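Local coordinates for chorismate synthase (Campylobacter jejuni, PDB 1SQ1), which probably catalyses the anti-1,4-elimination of phosphate from 5-enolpyruvylshikimate-3-phosphate to give chorismate, using reduced FMN as cofactor, at residues L8-F13 / V21-D26; A62-G67 / H76-V81; F145-Q150 / S212-G217; F154-F159 / S187-E192; D265-S270 / N282-I287. All coordinates share one frame; numbering follows the deposited sequence.

Contact 1: L8-F13 / V21-D26; sequences LKFTSF and VGCIID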
# COMPACT_ATOMS: atom_id res chain seq x y z
N LEU A 8 5.67 -9.08 -3.10
CA LEU A 8 5.16 -10.31 -3.71
C LEU A 8 3.68 -10.46 -3.30
O LEU A 8 3.33 -11.24 -2.41
CB LEU A 8 5.95 -11.53 -3.20
CG LEU A 8 6.13 -12.74 -4.12
CD1 LEU A 8 5.67 -14.01 -3.42
CD2 LEU A 8 5.37 -12.53 -5.41
N LYS A 9 2.82 -9.71 -3.98
CA LYS A 9 1.39 -9.68 -3.72
C LYS A 9 0.62 -10.91 -4.16
O LYS A 9 0.57 -11.21 -5.34
CB LYS A 9 0.81 -8.45 -4.40
CG LYS A 9 1.44 -7.16 -3.95
CD LYS A 9 0.64 -5.95 -4.36
CE LYS A 9 1.26 -4.72 -3.75
NZ LYS A 9 1.36 -4.90 -2.29
N PHE A 10 -0.00 -11.59 -3.21
CA PHE A 10 -0.81 -12.77 -3.51
C PHE A 10 -2.27 -12.39 -3.49
O PHE A 10 -2.72 -11.74 -2.56
CB PHE A 10 -0.55 -13.86 -2.46
CG PHE A 10 -1.58 -14.95 -2.45
CD1 PHE A 10 -2.54 -15.01 -1.43
CD2 PHE A 10 -1.58 -15.94 -3.43
CE1 PHE A 10 -3.49 -16.03 -1.38
CE2 PHE A 10 -2.53 -16.96 -3.39
CZ PHE A 10 -3.48 -17.01 -2.37
N THR A 11 -3.02 -12.79 -4.51
CA THR A 11 -4.44 -12.46 -4.57
C THR A 11 -5.30 -13.65 -4.95
O THR A 11 -5.06 -14.32 -5.96
CB THR A 11 -4.71 -11.34 -5.59
OG1 THR A 11 -3.92 -10.19 -5.26
CG2 THR A 11 -6.19 -10.94 -5.58
N SER A 12 -6.33 -13.92 -4.14
CA SER A 12 -7.23 -15.03 -4.43
C SER A 12 -8.63 -14.52 -4.69
O SER A 12 -9.16 -13.70 -3.96
CB SER A 12 -7.24 -16.06 -3.29
OG SER A 12 -7.53 -15.47 -2.03
N PHE A 13 -9.23 -15.00 -5.77
CA PHE A 13 -10.57 -14.60 -6.11
C PHE A 13 -11.45 -15.82 -6.07
O PHE A 13 -11.03 -16.94 -6.38
CB PHE A 13 -10.60 -13.93 -7.49
CG PHE A 13 -9.99 -14.75 -8.57
CD1 PHE A 13 -10.80 -15.49 -9.43
CD2 PHE A 13 -8.61 -14.80 -8.73
CE1 PHE A 13 -10.24 -16.27 -10.44
CE2 PHE A 13 -8.04 -15.57 -9.73
CZ PHE A 13 -8.85 -16.31 -10.59
N VAL A 21 -11.61 -22.25 -7.50
CA VAL A 21 -11.03 -21.06 -6.90
C VAL A 21 -9.86 -20.61 -7.79
O VAL A 21 -9.52 -21.29 -8.76
CB VAL A 21 -10.49 -21.35 -5.49
CG1 VAL A 21 -11.61 -21.82 -4.59
CG2 VAL A 21 -9.39 -22.39 -5.55
N GLY A 22 -9.26 -19.48 -7.46
CA GLY A 22 -8.14 -19.00 -8.26
C GLY A 22 -7.28 -18.00 -7.53
O GLY A 22 -7.76 -17.30 -6.64
N CYS A 23 -6.00 -17.95 -7.88
CA CYS A 23 -5.10 -17.00 -7.25
C CYS A 23 -4.22 -16.30 -8.28
O CYS A 23 -4.14 -16.73 -9.44
CB CYS A 23 -4.23 -17.68 -6.19
SG CYS A 23 -2.77 -18.57 -6.75
N ILE A 24 -3.60 -15.20 -7.88
CA ILE A 24 -2.73 -14.43 -8.75
C ILE A 24 -1.48 -14.10 -7.94
O ILE A 24 -1.58 -13.57 -6.84
CB ILE A 24 -3.41 -13.10 -9.20
CG1 ILE A 24 -4.75 -13.38 -9.87
CG2 ILE A 24 -2.53 -12.36 -10.20
CD1 ILE A 24 -4.65 -14.22 -11.12
N ILE A 25 -0.31 -14.44 -8.46
CA ILE A 25 0.91 -14.10 -7.75
C ILE A 25 1.62 -13.08 -8.62
O ILE A 25 2.05 -13.36 -9.74
CB ILE A 25 1.83 -15.31 -7.55
CG1 ILE A 25 1.13 -16.40 -6.74
CG2 ILE A 25 3.09 -14.87 -6.84
CD1 ILE A 25 0.37 -17.43 -7.57
N ASP A 26 1.73 -11.86 -8.10
CA ASP A 26 2.38 -10.79 -8.83
C ASP A 26 3.64 -10.43 -8.07
O ASP A 26 3.65 -10.47 -6.84
CB ASP A 26 1.40 -9.61 -8.93
CG ASP A 26 1.93 -8.47 -9.80
OD1 ASP A 26 2.22 -8.69 -11.00
OD2 ASP A 26 2.04 -7.35 -9.28

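Contact 2: A62-G67 / H76-V81; sequences AQVLSG and HPIAIV. With SO4 (sulfate ion), chain C.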
# COMPACT_ATOMS: atom_id res chain seq x y z
N ALA A 62 -4.55 -27.98 -10.83
CA ALA A 62 -4.16 -26.58 -11.04
C ALA A 62 -3.82 -26.28 -12.50
O ALA A 62 -3.07 -27.02 -13.13
CB ALA A 62 -2.95 -26.24 -10.16
N GLN A 63 -4.39 -25.20 -13.02
CA GLN A 63 -4.13 -24.82 -14.40
C GLN A 63 -3.46 -23.44 -14.50
O GLN A 63 -4.13 -22.40 -14.43
CB GLN A 63 -5.43 -24.83 -15.21
CG GLN A 63 -5.20 -24.78 -16.71
CD GLN A 63 -6.49 -24.78 -17.52
OE1 GLN A 63 -7.33 -25.67 -17.37
NE2 GLN A 63 -6.65 -23.78 -18.40
N VAL A 64 -2.15 -23.43 -14.65
CA VAL A 64 -1.40 -22.19 -14.76
C VAL A 64 -1.86 -21.40 -15.98
O VAL A 64 -1.70 -21.85 -17.11
CB VAL A 64 0.09 -22.46 -14.92
CG1 VAL A 64 0.85 -21.15 -14.99
CG2 VAL A 64 0.58 -23.32 -13.79
N LEU A 65 -2.43 -20.22 -15.75
CA LEU A 65 -2.91 -19.39 -16.84
C LEU A 65 -1.90 -18.44 -17.48
O LEU A 65 -2.03 -18.09 -18.65
CB LEU A 65 -4.12 -18.57 -16.39
CG LEU A 65 -5.34 -19.36 -15.91
CD1 LEU A 65 -6.51 -18.40 -15.79
CD2 LEU A 65 -5.67 -20.48 -16.89
N SER A 66 -0.88 -18.02 -16.73
CA SER A 66 0.10 -17.08 -17.27
C SER A 66 1.31 -16.90 -16.37
O SER A 66 1.48 -17.62 -15.39
CB SER A 66 -0.55 -15.71 -17.47
OG SER A 66 -0.99 -15.20 -16.22
N GLY A 67 2.13 -15.91 -16.71
CA GLY A 67 3.32 -15.62 -15.92
C GLY A 67 4.46 -16.59 -16.17
O GLY A 67 5.57 -16.39 -15.67
N HIS A 76 5.90 -11.80 -14.99
CA HIS A 76 4.58 -11.17 -14.98
C HIS A 76 3.67 -11.95 -14.03
O HIS A 76 4.02 -13.05 -13.59
CB HIS A 76 3.97 -11.17 -16.39
CG HIS A 76 4.73 -10.36 -17.38
ND1 HIS A 76 4.13 -9.75 -18.47
CD2 HIS A 76 6.05 -10.06 -17.47
CE1 HIS A 76 5.04 -9.11 -19.18
NE2 HIS A 76 6.21 -9.28 -18.59
N PRO A 77 2.49 -11.38 -13.70
CA PRO A 77 1.54 -12.05 -12.81
C PRO A 77 1.21 -13.46 -13.27
O PRO A 77 0.86 -13.68 -14.43
CB PRO A 77 0.32 -11.12 -12.83
CG PRO A 77 0.48 -10.37 -14.11
CD PRO A 77 1.94 -10.09 -14.15
N ILE A 78 1.34 -14.41 -12.35
CA ILE A 78 1.10 -15.82 -12.64
C ILE A 78 -0.32 -16.22 -12.26
O ILE A 78 -0.57 -16.56 -11.12
CB ILE A 78 2.10 -16.68 -11.86
CG1 ILE A 78 3.52 -16.27 -12.26
CG2 ILE A 78 1.86 -18.15 -12.12
CD1 ILE A 78 4.58 -16.88 -11.40
N ALA A 79 -1.24 -16.19 -13.21
CA ALA A 79 -2.61 -16.57 -12.87
C ALA A 79 -2.75 -18.08 -12.80
O ALA A 79 -2.11 -18.81 -13.56
CB ALA A 79 -3.60 -15.98 -13.88
N ILE A 80 -3.58 -18.55 -11.88
CA ILE A 80 -3.81 -19.98 -11.70
C ILE A 80 -5.25 -20.25 -11.29
O ILE A 80 -5.85 -19.49 -10.53
CB ILE A 80 -2.86 -20.58 -10.63
CG1 ILE A 80 -1.39 -20.38 -11.04
CG2 ILE A 80 -3.18 -22.05 -10.43
CD1 ILE A 80 -0.36 -21.05 -10.13
N VAL A 81 -5.81 -21.33 -11.82
CA VAL A 81 -7.19 -21.70 -11.51
C VAL A 81 -7.20 -23.19 -11.18
O VAL A 81 -6.63 -24.00 -11.91
CB VAL A 81 -8.14 -21.46 -12.70
CG1 VAL A 81 -9.58 -21.57 -12.23
CG2 VAL A 81 -7.88 -20.10 -13.31
S SO4 C . 2.78 -14.37 -19.96
O1 SO4 C . 2.48 -15.77 -19.55
O2 SO4 C . 3.54 -14.40 -21.24
O3 SO4 C . 1.50 -13.63 -20.14
O4 SO4 C . 3.60 -13.71 -18.91

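Contact 3: F145-Q150 / S212-G217; sequences FDICVQ and SGMLIG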
# COMPACT_ATOMS: atom_id res chain seq x y z
N PHE A 145 17.29 -20.32 -3.43
CA PHE A 145 18.18 -19.85 -2.37
C PHE A 145 18.31 -20.92 -1.30
O PHE A 145 18.84 -20.68 -0.21
CB PHE A 145 17.63 -18.57 -1.74
CG PHE A 145 17.74 -17.36 -2.62
CD1 PHE A 145 18.65 -16.35 -2.33
CD2 PHE A 145 16.93 -17.24 -3.75
CE1 PHE A 145 18.76 -15.24 -3.16
CE2 PHE A 145 17.04 -16.14 -4.58
CZ PHE A 145 17.95 -15.13 -4.28
N ASP A 146 17.83 -22.11 -1.64
CA ASP A 146 17.85 -23.26 -0.75
C ASP A 146 17.25 -23.00 0.61
O ASP A 146 17.84 -23.33 1.65
CB ASP A 146 19.26 -23.83 -0.60
CG ASP A 146 19.58 -24.83 -1.69
OD1 ASP A 146 18.74 -25.73 -1.91
OD2 ASP A 146 20.66 -24.71 -2.33
N ILE A 147 16.07 -22.39 0.58
CA ILE A 147 15.31 -22.09 1.78
C ILE A 147 14.19 -23.12 1.76
O ILE A 147 13.42 -23.21 0.80
CB ILE A 147 14.76 -20.65 1.74
CG1 ILE A 147 15.92 -19.66 1.76
CG2 ILE A 147 13.86 -20.40 2.95
CD1 ILE A 147 15.51 -18.19 1.70
N CYS A 148 14.13 -23.92 2.81
CA CYS A 148 13.12 -24.96 2.88
C CYS A 148 12.15 -24.73 4.02
O CYS A 148 12.57 -24.46 5.15
CB CYS A 148 13.79 -26.32 3.04
SG CYS A 148 12.68 -27.69 2.77
N VAL A 149 10.87 -24.83 3.71
CA VAL A 149 9.82 -24.64 4.70
C VAL A 149 8.98 -25.91 4.78
O VAL A 149 8.44 -26.37 3.77
CB VAL A 149 8.90 -23.44 4.33
CG1 VAL A 149 7.78 -23.31 5.34
CG2 VAL A 149 9.72 -22.16 4.30
N GLN A 150 8.89 -26.48 5.98
CA GLN A 150 8.12 -27.70 6.19
C GLN A 150 7.38 -27.62 7.52
O GLN A 150 7.86 -27.00 8.46
CB GLN A 150 9.06 -28.91 6.19
CG GLN A 150 10.52 -28.55 6.46
CD GLN A 150 11.46 -29.73 6.28
OE1 GLN A 150 11.22 -30.61 5.44
NE2 GLN A 150 12.55 -29.74 7.05
N SER A 212 14.46 -24.10 7.22
CA SER A 212 15.91 -24.28 7.21
C SER A 212 16.55 -23.54 6.04
O SER A 212 15.85 -23.12 5.11
CB SER A 212 16.25 -25.76 7.08
OG SER A 212 15.71 -26.26 5.87
N GLY A 213 17.87 -23.41 6.08
CA GLY A 213 18.58 -22.71 5.03
C GLY A 213 18.19 -21.26 5.03
O GLY A 213 18.05 -20.63 3.99
N MSE A 214 18.00 -20.71 6.23
CA MSE A 214 17.59 -19.32 6.35
C MSE A 214 18.71 -18.33 6.07
O MSE A 214 19.83 -18.49 6.57
CB MSE A 214 17.03 -19.08 7.75
CG MSE A 214 15.56 -19.44 7.90
SE MSE A 214 14.46 -18.33 6.77
CE MSE A 214 14.89 -16.62 7.58
N LEU A 215 18.42 -17.31 5.26
CA LEU A 215 19.40 -16.28 4.95
C LEU A 215 19.38 -15.33 6.14
O LEU A 215 18.64 -15.56 7.09
CB LEU A 215 19.01 -15.53 3.67
CG LEU A 215 18.78 -16.42 2.45
CD1 LEU A 215 18.37 -15.59 1.25
CD2 LEU A 215 20.04 -17.20 2.16
N ILE A 216 20.20 -14.28 6.11
CA ILE A 216 20.23 -13.32 7.21
C ILE A 216 19.70 -11.97 6.74
O ILE A 216 19.90 -11.59 5.60
CB ILE A 216 21.66 -13.12 7.76
CG1 ILE A 216 22.05 -14.32 8.63
CG2 ILE A 216 21.76 -11.84 8.57
CD1 ILE A 216 23.46 -14.25 9.15
N GLY A 217 18.99 -11.27 7.61
CA GLY A 217 18.47 -9.97 7.21
C GLY A 217 17.09 -9.96 6.57
O GLY A 217 16.62 -8.90 6.17

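Contact 4: F154-F159 / S187-E192; sequences FGVGTF and SDFKNE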
# COMPACT_ATOMS: atom_id res chain seq x y z
N PHE A 154 1.97 -31.82 15.63
CA PHE A 154 2.67 -32.38 16.77
C PHE A 154 1.78 -32.53 17.98
O PHE A 154 2.19 -33.08 19.00
CB PHE A 154 3.90 -31.55 17.14
CG PHE A 154 3.60 -30.22 17.78
CD1 PHE A 154 3.70 -30.06 19.16
CD2 PHE A 154 3.38 -29.09 16.99
CE1 PHE A 154 3.61 -28.77 19.75
CE2 PHE A 154 3.28 -27.80 17.57
CZ PHE A 154 3.39 -27.65 18.95
N GLY A 155 0.55 -32.05 17.85
CA GLY A 155 -0.39 -32.15 18.94
C GLY A 155 -1.81 -32.26 18.43
O GLY A 155 -2.20 -31.58 17.48
N VAL A 156 -2.58 -33.15 19.05
CA VAL A 156 -3.97 -33.33 18.68
C VAL A 156 -4.76 -33.61 19.96
O VAL A 156 -4.55 -34.62 20.62
CB VAL A 156 -4.17 -34.51 17.72
CG1 VAL A 156 -5.66 -34.75 17.52
CG2 VAL A 156 -3.49 -34.22 16.39
N GLY A 157 -5.65 -32.70 20.30
CA GLY A 157 -6.43 -32.87 21.51
C GLY A 157 -5.53 -32.76 22.71
O GLY A 157 -4.66 -31.89 22.76
N THR A 158 -5.73 -33.64 23.67
CA THR A 158 -4.95 -33.67 24.90
C THR A 158 -3.59 -34.36 24.67
O THR A 158 -2.74 -34.42 25.56
CB THR A 158 -5.74 -34.38 26.04
OG1 THR A 158 -6.10 -35.71 25.64
CG2 THR A 158 -7.03 -33.61 26.32
N PHE A 159 -3.38 -34.87 23.46
CA PHE A 159 -2.13 -35.54 23.09
C PHE A 159 -1.17 -34.53 22.48
O PHE A 159 -1.33 -34.15 21.33
CB PHE A 159 -2.42 -36.64 22.09
CG PHE A 159 -3.37 -37.67 22.60
CD1 PHE A 159 -2.97 -38.55 23.60
CD2 PHE A 159 -4.67 -37.73 22.13
CE1 PHE A 159 -3.86 -39.47 24.13
CE2 PHE A 159 -5.56 -38.64 22.65
CZ PHE A 159 -5.16 -39.52 23.66
N SER A 187 -0.50 -42.88 16.61
CA SER A 187 -1.69 -43.72 16.76
C SER A 187 -2.75 -43.01 17.61
O SER A 187 -3.94 -43.20 17.39
CB SER A 187 -1.32 -45.05 17.44
OG SER A 187 -1.21 -44.89 18.85
N ASP A 188 -2.30 -42.21 18.57
CA ASP A 188 -3.21 -41.48 19.44
C ASP A 188 -3.89 -40.34 18.69
O ASP A 188 -5.09 -40.09 18.87
CB ASP A 188 -2.47 -40.92 20.66
CG ASP A 188 -1.78 -42.00 21.47
OD1 ASP A 188 -1.91 -42.00 22.72
OD2 ASP A 188 -1.10 -42.85 20.84
N PHE A 189 -3.13 -39.64 17.86
CA PHE A 189 -3.72 -38.56 17.10
C PHE A 189 -4.86 -39.13 16.26
O PHE A 189 -5.98 -38.64 16.31
CB PHE A 189 -2.69 -37.89 16.20
CG PHE A 189 -1.58 -37.19 16.93
CD1 PHE A 189 -1.74 -36.81 18.27
CD2 PHE A 189 -0.38 -36.91 16.30
CE1 PHE A 189 -0.71 -36.16 18.95
CE2 PHE A 189 0.65 -36.25 16.98
CZ PHE A 189 0.48 -35.88 18.30
N LYS A 190 -4.56 -40.19 15.50
CA LYS A 190 -5.56 -40.82 14.63
C LYS A 190 -6.83 -41.20 15.37
O LYS A 190 -7.94 -40.90 14.95
CB LYS A 190 -4.97 -42.07 13.98
CG LYS A 190 -3.86 -41.78 12.99
CD LYS A 190 -3.35 -43.04 12.35
CE LYS A 190 -2.32 -42.73 11.28
NZ LYS A 190 -1.80 -43.97 10.63
N ASN A 191 -6.62 -41.89 16.49
CA ASN A 191 -7.70 -42.34 17.35
C ASN A 191 -8.49 -41.14 17.84
O ASN A 191 -9.71 -41.10 17.72
CB ASN A 191 -7.09 -43.11 18.53
CG ASN A 191 -7.97 -43.11 19.74
OD1 ASN A 191 -7.54 -42.77 20.84
ND2 ASN A 191 -9.22 -43.50 19.55
N GLU A 192 -7.78 -40.15 18.38
CA GLU A 192 -8.40 -38.92 18.90
C GLU A 192 -9.25 -38.25 17.83
O GLU A 192 -10.34 -37.76 18.12
CB GLU A 192 -7.32 -37.95 19.39
CG GLU A 192 -7.83 -36.55 19.73
CD GLU A 192 -8.70 -36.52 20.97
OE1 GLU A 192 -9.22 -35.44 21.33
OE2 GLU A 192 -8.87 -37.59 21.60

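Contact 5: D265-S270 / N282-I287; sequences DGKFLS and NGENLI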
# COMPACT_ATOMS: atom_id res chain seq x y z
N ASP A 265 31.69 -16.26 18.23
CA ASP A 265 32.60 -16.91 17.30
C ASP A 265 31.93 -17.20 15.96
O ASP A 265 31.68 -16.28 15.17
CB ASP A 265 33.12 -18.22 17.91
CG ASP A 265 34.61 -18.43 17.68
OD1 ASP A 265 35.02 -18.52 16.50
OD2 ASP A 265 35.36 -18.49 18.68
N GLY A 266 31.65 -18.47 15.70
CA GLY A 266 31.00 -18.85 14.46
C GLY A 266 29.52 -18.47 14.47
O GLY A 266 29.17 -17.29 14.60
N LYS A 267 28.65 -19.47 14.34
CA LYS A 267 27.22 -19.17 14.33
C LYS A 267 26.66 -19.04 15.76
O LYS A 267 27.42 -18.93 16.73
CB LYS A 267 26.46 -20.24 13.52
CG LYS A 267 25.55 -19.68 12.36
CD LYS A 267 24.48 -18.69 12.88
CE LYS A 267 23.35 -18.35 11.85
NZ LYS A 267 23.75 -17.83 10.48
N PHE A 268 25.33 -19.05 15.88
CA PHE A 268 24.66 -18.91 17.18
C PHE A 268 24.70 -20.22 17.96
O PHE A 268 24.62 -21.29 17.36
CB PHE A 268 23.20 -18.47 16.98
CG PHE A 268 23.03 -16.99 16.78
CD1 PHE A 268 23.27 -16.09 17.82
CD2 PHE A 268 22.69 -16.48 15.53
CE1 PHE A 268 23.16 -14.72 17.63
CE2 PHE A 268 22.58 -15.10 15.33
CZ PHE A 268 22.82 -14.22 16.39
N LEU A 269 24.83 -20.13 19.27
CA LEU A 269 24.86 -21.33 20.09
C LEU A 269 23.47 -21.93 20.23
O LEU A 269 23.15 -22.95 19.61
CB LEU A 269 25.45 -21.02 21.48
CG LEU A 269 26.98 -21.02 21.58
CD1 LEU A 269 27.51 -22.44 21.47
CD2 LEU A 269 27.58 -20.15 20.48
N SER A 270 22.64 -21.28 21.05
CA SER A 270 21.26 -21.71 21.29
C SER A 270 20.32 -21.04 20.29
O SER A 270 20.69 -20.05 19.66
CB SER A 270 20.87 -21.35 22.72
OG SER A 270 21.37 -20.06 23.06
N ASN A 282 18.14 -14.17 11.70
CA ASN A 282 19.56 -14.20 12.05
C ASN A 282 20.34 -15.36 11.43
O ASN A 282 21.52 -15.54 11.73
CB ASN A 282 19.70 -14.29 13.57
CG ASN A 282 19.27 -15.63 14.12
OD1 ASN A 282 18.84 -16.51 13.37
ND2 ASN A 282 19.38 -15.80 15.43
N GLY A 283 19.70 -16.14 10.57
CA GLY A 283 20.38 -17.26 9.95
C GLY A 283 19.89 -18.59 10.49
O GLY A 283 19.71 -19.55 9.75
N GLU A 284 19.66 -18.66 11.80
CA GLU A 284 19.19 -19.90 12.40
C GLU A 284 17.87 -20.36 11.81
O GLU A 284 17.16 -19.59 11.17
CB GLU A 284 19.07 -19.73 13.91
CG GLU A 284 20.40 -19.54 14.59
CD GLU A 284 21.33 -20.73 14.39
OE1 GLU A 284 22.39 -20.57 13.72
OE2 GLU A 284 21.01 -21.83 14.90
N ASN A 285 17.53 -21.63 12.03
CA ASN A 285 16.29 -22.19 11.53
C ASN A 285 15.14 -21.38 12.08
O ASN A 285 15.31 -20.61 13.02
CB ASN A 285 16.12 -23.62 11.99
CG ASN A 285 17.19 -24.52 11.45
OD1 ASN A 285 17.06 -25.04 10.34
ND2 ASN A 285 18.26 -24.71 12.21
N LEU A 286 13.96 -21.57 11.50
CA LEU A 286 12.78 -20.84 11.94
C LEU A 286 11.89 -21.79 12.73
O LEU A 286 11.49 -22.84 12.23
CB LEU A 286 12.04 -20.28 10.73
CG LEU A 286 11.75 -18.77 10.60
CD1 LEU A 286 12.91 -17.90 11.12
CD2 LEU A 286 11.47 -18.48 9.15
N ILE A 287 11.59 -21.42 13.98
CA ILE A 287 10.73 -22.23 14.84
C ILE A 287 9.40 -21.53 15.04
O ILE A 287 9.27 -20.66 15.90
CB ILE A 287 11.36 -22.46 16.23
CG1 ILE A 287 12.82 -22.92 16.08
CG2 ILE A 287 10.58 -23.52 16.99
CD1 ILE A 287 12.96 -24.20 15.32

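Contact 1: L8-F13 / V21-D26
Phe13 lays its ring over the backbone of Gly22, whose CA stands 3.9 Å from the Phe13 ring centroid in a CH-pi contact over the face. The ring reaches across because CG is placed between the backbone N and the carbonyl carbon (chi1 54°), and glycine, lacking a side chain, lets it settle against the neighbouring strand. Ile24 widens this apolar patch, with CD1 3.9 Å from Phe13 CE2. The opposite sheet face carries Phe10, whose CE2 comes 3.4 Å from Cys23 CB; Cys23 SG lies at the ring's edge, a sulfur-aromatic contact. Helices 128-143 and 325-346 cover this side, whereas Phe13 meets Phe13 of the second subunit ring to ring.

Between the two faces the backbones pair in antiparallel fashion. Thr11 N donates to Ile24 O over 2.8 Å, Ile24 N answers to Thr11 O, and Phe13 N binds Gly22 O at 2.9 Å. At the polar edge, Thr11 OG1 bonds to Thr3 OG1, and Lys9 NZ is held by the carbonyls of Gly5 and Thr6. With main-chain polar groups satisfied within this beta hairpin and by the flanking strands, apolar groups remain to bind helices on one face and a second subunit on the other.

Contact 2: A62-G67 / H76-V81
Leu65 and Val81 supply the apolar contact on one side of the paired chains, their side chains meeting at a slant with Leu65 CD1 3.3 Å from Val81 CG2. Ala79 continues this patch, its CB 3.6 Å from Leu65 CB; the small methyl suits a place where Gly14 of the second subunit also packs. On the other side Ala62 CB lies 4.2 Å from Ile80 CG2. Val64 CG1 likewise approaches Ile78 CG2. These branched and compact side chains fit beneath helices: Ala62 and Val64 touch helix 36-45, while Ile78 and Ile80 touch helix 128-143.

Backbone hydrogen bonds zip strand 62-64 onto strand 78-82 at one edge of a five-stranded antiparallel sheet of this chain, strand 62-64 being an outermost strand. Gln63 and Val81 form a hydrogen-bonded pair, with Gln63 N 2.8 Å from Val81 O, and Val64 faces Ile80 in the following non-hydrogen-bonded pair. Beyond the regular strand Leu65 N still donates to Ala79 O.

Side-chain and ion contacts take over near the turn. Ser66 OG lies between its own backbone N and carbonyl carbon (chi1 62°), which directs the hydroxyl across to donate to Pro77 O at 3.0 Å. Gly67 has a positive phi, and its lack of a side chain lets Ile78 CG1 approach its CA to 3.7 Å. Gly67 N makes a weak hydrogen bond to O1 of a sulfate, probably from the crystallisation liquor, at 2.9 Å; Thr74 OG1 of the same chain and Ser124 N of the second subunit also bind this ion.

Contact 3: F145-Q150 / S212-G217
Ser212 N donates to Cys148 O at 2.8 Å, and Cys148 N returns the bond to Ser212 O at 3.0 Å. The two residues thus form one antiparallel hydrogen-bonded pair, with both side chains on the same face. There Ser212 OG lies 3.4 Å from Cys148 CB; two small side chains suit so close a pairing, and both sit toward the exposed side.

This pair is the last rung, where strand 148-156 begins and strand 205-212 ends, between two inner strands of their antiparallel sheet. The chain enters strand 148-156 directly from helix 128-143, which ends in a Schellman motif with Asp146, at positive phi, as its C-prime residue. Across from it Gly213 also takes a positive phi, turning the chain out of its strand, and its CA makes a CA-H...O contact of 3.5 Å with Asp146 O.

Past the glycine, Leu215 comes back to cover segment 145-150. Its side chain crosses those of Phe145 and Ile147 at about right angles: Leu215 CD1 touches Phe145 CD1 at 3.7 Å, while Leu215 CG meets Ile147 CD1 at 3.8 Å. The extended isoleucine chain (chi2 179°) carries CD1 out to this meeting. Leu340 of helix 325-346 packs on selenomethionine Met214, and Tyr359 of the fourth subunit stands edge-to-face with Phe145 and also covers Leu215.

Contact 4: F154-F159 / S187-E192
Phe189 is the tightly packed half of this contact, a buried ring driven from helix 186-198 against the end of strand 148-156. Val156 covers one of its faces, with CG2 3.9 Å from the Phe189 ring centroid in a CH-pi contact; a beta-branched residue suits the spot because CB as well as CG2 leans on the ring. Phe159 adds its CB, 3.6 Å from Phe189 CE1, and the edge of the Phe189 ring is turned to the Phe159 carbonyl. That carbonyl O accepts from Val156 N at 2.8 Å, while Phe159 N donates back to Val156 O and closes a type II' beta turn, with Gly157 at positive phi.

Toward solvent the packing is looser and more polar. The ring of Phe159, only partly buried, lies between Asp188 CB, 3.8 Å from its centroid over one face, and Thr158 OG1 on the opposite face. Glu192 OE2 stands at the ring's edge, 3.6 Å from Phe159 CE2, where ring hydrogens suit an acidic oxygen; the two planes are 73° apart. Glu192, bent at chi2 (69°), also rests its CG on Val156 CG1 and has a long, weak ion pair with Arg255 of the third subunit.

The helix thus packs its Phe189 on the strand end at an axis angle of 30°, just where Phe154 and Gly155 form a classic beta bulge opposite Ala206 of strand 205-212, while Phe154 itself reaches over to strand 286-292.

Contact 5: D265-S270 / N282-I287
Phe268 and Asn282 meet nearly flat: Asn282 ND2 lies over one face of the ring, 3.3 Å from Phe268 CE2, and the amide and ring planes are just 24° apart. A planar amide can lie along an aromatic face in this way. The backbone carbonyl O of the same asparagine comes at the ring's edge, in plane. Glu284 approaches Phe268 from its stem, with CG 3.8 Å from Phe268 CB. Beside it Lys267 and Glu284 run alongside each other with reversed headings. The charged atoms Lys267 NZ and Glu284 OE1 stay 4.5 Å apart, beyond a salt bridge, though their opposite charges probably attract. Lys267 CE passes 3.4 Å from Asn282 O; the bend at chi2 (-58°) helps to set the course of CE, and the one at chi4 turns only NZ.

Behind this shell, Asn282 OD1 accepts from Glu284 N at 2.8 Å, which fixes the amide and leaves ND2 directed to the ring. Gly283 between them has a positive phi of 108°, comfortable for a residue without CB. Leu277 packs on both Phe268 and Asn282, and Leu263 supports the ring; Asn282 also makes a backbone hydrogen bond with Gly275. The bond from N two residues on defines an Asx turn, here bending the chain between the short strand 280-281 and strand 286-292 on the protein surface.

How the contacts relate
Contacts 1 and 2 belong to one sheet, and strands 21-26 and 78-82 join them directly: Ile25 O and Ile78 N are 2.9 Å apart, a probable hydrogen bond, and both contacts touch the second subunit. Contacts 3, 4 and 5 adjoin the other sheet. Contacts 3 and 4 share strand 148-156 but have centres 30 Å apart, whereas contacts 3 and 5 touch, with centres 12 Å apart. Contacts 1 and 4 lie on opposite sides of the chain's centre, 34 Å apart between centres. Predicted FMN residues come near both sheets: the side chains of Val21 in contact 1 and Ser124 are about 9 Å apart, and Gly157 of contact 4 is about 8 Å from the side chain of Pro294.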